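Local coordinates for protein Alpha/beta hydrolase (Streptomyces albidoflavus, PDB 6KSU) that probably cyclises peptides by macrolactamization, acting as a stand-alone cyclase of non-ribosomal peptide synthesis with a penicillin-binding-protein-like, beta-lactamase-family domain, at residues 100-112 / 122-134. Residues are numbered along the deposited sequence; the frame is centred on the assembly and turned at random.
Sequences GDLDLDDPLAGLL and PLGTATVRQLLSH
Two nitrogens of Arg129, NE and NH2, each hold one carboxylate oxygen of Asp105. Arg129 NE meets OD1 of Asp105 at 2.7 Å on its syn side, whereas Arg129 NH2 reaches OD2 of Asp105 at 3.0 Å with a nearly straight N-H yet from above the carboxylate plane. The two flat groups are therefore not coplanar, and their planes stand 55° apart. Arg129 leaves the helix with CG anti to the backbone N and bends at chi3 (-61°), which turns its guanidinium back over Leu104. CG of Leu104 lies over one guanidinium face, displaced toward its edge, and Leu104 CD2 is 3.6 Å from Arg129 NH1. The same pair is joined through the backbone, Arg129 N donating to Leu104 O at 2.8 Å; since this N-H belongs to the first turn of helix 128-132, where Thr127 and Gln130 form a capping box, the turn at Leu104 supplies an acceptor at the helix start.

Farther along, Leu108 N donates to Ala126 O (2.9 Å) and Ala109 N to Gly124 O. Leu108 places CG anti to its carbonyl carbon (chi1 -57°), and its branches divide: CD2 meets Leu131 CD1 tip to tip at 3.7 Å and also touches Val128 CG2, while CD1 packs on Leu123 CD1 at 4.1 Å. On the side of Leu104, Val128 CG1 meets Leu104 CD1 at 3.9 Å, the two side chains crossing at about a right angle. Helix 85-98 backs this layer through Val93 and Val97.

The contact thus ties two loop-rich segments of the beta-lactamase-family domain by apolar packing and directional backbone bonds, with a two-pronged ion pair between Asp105 and Arg129 at one end that probably steadies both charges and limits rotation of the arginine.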
# COMPACT_ATOMS: atom_id res chain seq x y z
N GLY A 100 -24.80 -7.64 3.47
CA GLY A 100 -25.34 -7.25 4.75
C GLY A 100 -24.78 -8.01 5.93
O GLY A 100 -25.23 -7.79 7.06
N ASP A 101 -23.80 -8.88 5.69
CA ASP A 101 -23.10 -9.60 6.75
C ASP A 101 -22.18 -8.72 7.60
O ASP A 101 -21.66 -9.22 8.60
CB ASP A 101 -22.25 -10.73 6.14
CG ASP A 101 -23.09 -11.88 5.62
OD1 ASP A 101 -24.32 -11.84 5.80
OD2 ASP A 101 -22.51 -12.83 5.04
N LEU A 102 -21.96 -7.46 7.24
CA LEU A 102 -20.94 -6.67 7.92
C LEU A 102 -21.25 -5.19 7.77
O LEU A 102 -21.55 -4.72 6.67
CB LEU A 102 -19.54 -6.96 7.36
CG LEU A 102 -18.40 -6.19 8.04
CD1 LEU A 102 -18.04 -6.83 9.36
CD2 LEU A 102 -17.18 -6.12 7.12
N ASP A 103 -21.16 -4.46 8.87
CA ASP A 103 -21.56 -3.06 8.91
C ASP A 103 -20.34 -2.15 8.89
O ASP A 103 -19.49 -2.22 9.79
CB ASP A 103 -22.42 -2.79 10.14
CG ASP A 103 -23.45 -1.72 9.89
OD1 ASP A 103 -23.06 -0.57 9.59
OD2 ASP A 103 -24.65 -2.05 9.99
N LEU A 104 -20.29 -1.26 7.90
CA LEU A 104 -19.11 -0.43 7.68
C LEU A 104 -18.89 0.54 8.83
O LEU A 104 -17.76 0.95 9.08
CB LEU A 104 -19.30 0.30 6.35
CG LEU A 104 -18.22 0.46 5.28
CD1 LEU A 104 -17.32 -0.76 5.12
CD2 LEU A 104 -18.91 0.78 3.96
N ASP A 105 -19.95 0.89 9.55
CA ASP A 105 -19.90 1.77 10.71
C ASP A 105 -20.15 1.01 12.00
O ASP A 105 -20.53 1.62 13.00
CB ASP A 105 -20.90 2.91 10.55
CG ASP A 105 -20.54 3.84 9.41
OD1 ASP A 105 -19.33 4.03 9.16
OD2 ASP A 105 -21.47 4.38 8.77
N ASP A 106 -19.95 -0.31 12.00
CA ASP A 106 -20.10 -0.88 13.33
C ASP A 106 -18.80 -0.78 14.13
O ASP A 106 -17.71 -0.94 13.57
CB ASP A 106 -20.53 -2.34 13.24
CG ASP A 106 -22.02 -2.52 13.42
OD1 ASP A 106 -22.70 -1.51 13.73
OD2 ASP A 106 -22.51 -3.65 13.25
N PRO A 107 -18.91 -0.50 15.42
CA PRO A 107 -17.72 -0.46 16.27
C PRO A 107 -17.13 -1.85 16.46
O PRO A 107 -17.85 -2.82 16.67
CB PRO A 107 -18.24 0.11 17.60
CG PRO A 107 -19.54 0.77 17.25
CD PRO A 107 -20.12 -0.05 16.14
N LEU A 108 -15.79 -1.91 16.43
CA LEU A 108 -15.10 -3.19 16.52
C LEU A 108 -15.41 -3.95 17.81
O LEU A 108 -15.19 -5.17 17.86
CB LEU A 108 -13.59 -2.98 16.42
CG LEU A 108 -12.95 -2.28 15.22
CD1 LEU A 108 -11.43 -2.37 15.36
CD2 LEU A 108 -13.41 -2.86 13.87
N ALA A 109 -15.89 -3.27 18.86
CA ALA A 109 -16.17 -3.95 20.12
C ALA A 109 -17.27 -4.99 19.96
O ALA A 109 -17.18 -6.09 20.52
CB ALA A 109 -16.53 -2.94 21.20
N GLY A 110 -18.32 -4.65 19.19
CA GLY A 110 -19.39 -5.60 18.93
C GLY A 110 -18.99 -6.75 18.03
O GLY A 110 -19.68 -7.78 18.02
N LEU A 111 -17.89 -6.61 17.29
CA LEU A 111 -17.43 -7.66 16.40
C LEU A 111 -16.44 -8.61 17.06
O LEU A 111 -16.42 -9.80 16.72
CB LEU A 111 -16.80 -7.05 15.14
CG LEU A 111 -17.75 -6.20 14.28
CD1 LEU A 111 -17.12 -4.89 13.83
CD2 LEU A 111 -18.24 -7.02 13.08
N LEU A 112 -15.63 -8.11 17.99
CA LEU A 112 -14.61 -8.94 18.62
C LEU A 112 -14.19 -8.35 19.96
O LEU A 112 -13.58 -7.27 20.00
CB LEU A 112 -13.41 -9.12 17.69
CG LEU A 112 -12.72 -7.89 17.06
CD1 LEU A 112 -11.29 -8.21 16.79
CD2 LEU A 112 -13.37 -7.45 15.76
N PRO A 122 -11.04 0.83 23.95
CA PRO A 122 -10.60 2.02 23.21
C PRO A 122 -10.60 1.77 21.69
O PRO A 122 -11.33 2.45 20.96
CB PRO A 122 -9.18 2.27 23.73
CG PRO A 122 -8.77 0.98 24.40
CD PRO A 122 -10.02 0.34 24.89
N LEU A 123 -9.78 0.82 21.23
CA LEU A 123 -9.84 0.43 19.83
C LEU A 123 -11.21 -0.13 19.48
O LEU A 123 -11.59 -0.14 18.31
CB LEU A 123 -8.71 -0.57 19.53
CG LEU A 123 -8.55 -1.30 18.17
CD1 LEU A 123 -8.20 -0.37 17.00
CD2 LEU A 123 -7.51 -2.40 18.27
N GLY A 124 -11.97 -0.56 20.49
CA GLY A 124 -13.31 -1.07 20.27
C GLY A 124 -14.28 -0.04 19.73
O GLY A 124 -15.33 -0.41 19.22
N THR A 125 -13.93 1.24 19.80
CA THR A 125 -14.78 2.30 19.29
C THR A 125 -14.44 2.70 17.86
O THR A 125 -15.16 3.52 17.27
CB THR A 125 -14.72 3.53 20.21
OG1 THR A 125 -13.61 4.36 19.85
CG2 THR A 125 -14.55 3.10 21.65
N ALA A 126 -13.37 2.15 17.28
CA ALA A 126 -13.08 2.38 15.87
C ALA A 126 -13.97 1.49 14.99
O ALA A 126 -14.60 0.55 15.47
CB ALA A 126 -11.60 2.14 15.57
N THR A 127 -14.01 1.79 13.69
CA THR A 127 -14.90 1.12 12.76
C THR A 127 -14.16 0.50 11.58
O THR A 127 -13.08 0.93 11.17
CB THR A 127 -15.96 2.10 12.24
OG1 THR A 127 -15.32 3.14 11.50
CG2 THR A 127 -16.74 2.71 13.43
N VAL A 128 -14.79 -0.53 11.01
CA VAL A 128 -14.34 -1.09 9.73
C VAL A 128 -14.08 0.03 8.71
O VAL A 128 -13.06 0.03 8.03
CB VAL A 128 -15.37 -2.12 9.22
CG1 VAL A 128 -15.05 -2.55 7.79
CG2 VAL A 128 -15.39 -3.33 10.14
N ARG A 129 -14.98 1.01 8.62
CA ARG A 129 -14.76 2.09 7.67
C ARG A 129 -13.46 2.85 7.96
O ARG A 129 -12.73 3.22 7.03
CB ARG A 129 -15.93 3.07 7.68
CG ARG A 129 -15.88 4.08 6.52
CD ARG A 129 -16.80 5.27 6.75
NE ARG A 129 -18.20 4.84 6.86
CZ ARG A 129 -18.93 4.36 5.85
NH1 ARG A 129 -18.41 4.25 4.63
NH2 ARG A 129 -20.19 4.00 6.05
N GLN A 130 -13.16 3.10 9.24
CA GLN A 130 -11.92 3.76 9.59
C GLN A 130 -10.71 2.87 9.33
O GLN A 130 -9.65 3.37 8.96
CB GLN A 130 -11.93 4.20 11.05
CG GLN A 130 -13.02 5.21 11.39
CD GLN A 130 -13.25 5.32 12.89
OE1 GLN A 130 -12.95 4.40 13.65
NE2 GLN A 130 -13.81 6.45 13.32
N LEU A 131 -10.84 1.57 9.59
CA LEU A 131 -9.74 0.66 9.31
C LEU A 131 -9.38 0.68 7.83
O LEU A 131 -8.23 0.91 7.46
CB LEU A 131 -10.07 -0.76 9.78
CG LEU A 131 -10.18 -1.02 11.29
CD1 LEU A 131 -10.57 -2.47 11.50
CD2 LEU A 131 -8.90 -0.73 12.01
N LEU A 132 -10.39 0.53 6.97
CA LEU A 132 -10.17 0.53 5.53
C LEU A 132 -9.39 1.75 5.07
O LEU A 132 -8.59 1.67 4.12
CB LEU A 132 -11.52 0.48 4.79
CG LEU A 132 -12.20 -0.85 4.39
CD1 LEU A 132 -11.31 -1.75 3.52
CD2 LEU A 132 -12.67 -1.65 5.55
N SER A 133 -9.62 2.89 5.73
CA SER A 133 -9.14 4.18 5.28
C SER A 133 -7.92 4.64 6.05
O SER A 133 -7.44 5.75 5.82
CB SER A 133 -10.27 5.22 5.39
OG SER A 133 -10.76 5.32 6.72
N HIS A 134 -7.43 3.81 6.97
CA HIS A 134 -6.29 4.15 7.81
C HIS A 134 -6.58 5.37 8.68
O HIS A 134 -5.71 6.19 8.97
CB HIS A 134 -5.02 4.37 6.97
CG HIS A 134 -4.62 3.18 6.15
ND1 HIS A 134 -3.94 2.11 6.69
CD2 HIS A 134 -4.82 2.88 4.85
CE1 HIS A 134 -3.74 1.20 5.76
NE2 HIS A 134 -4.25 1.65 4.63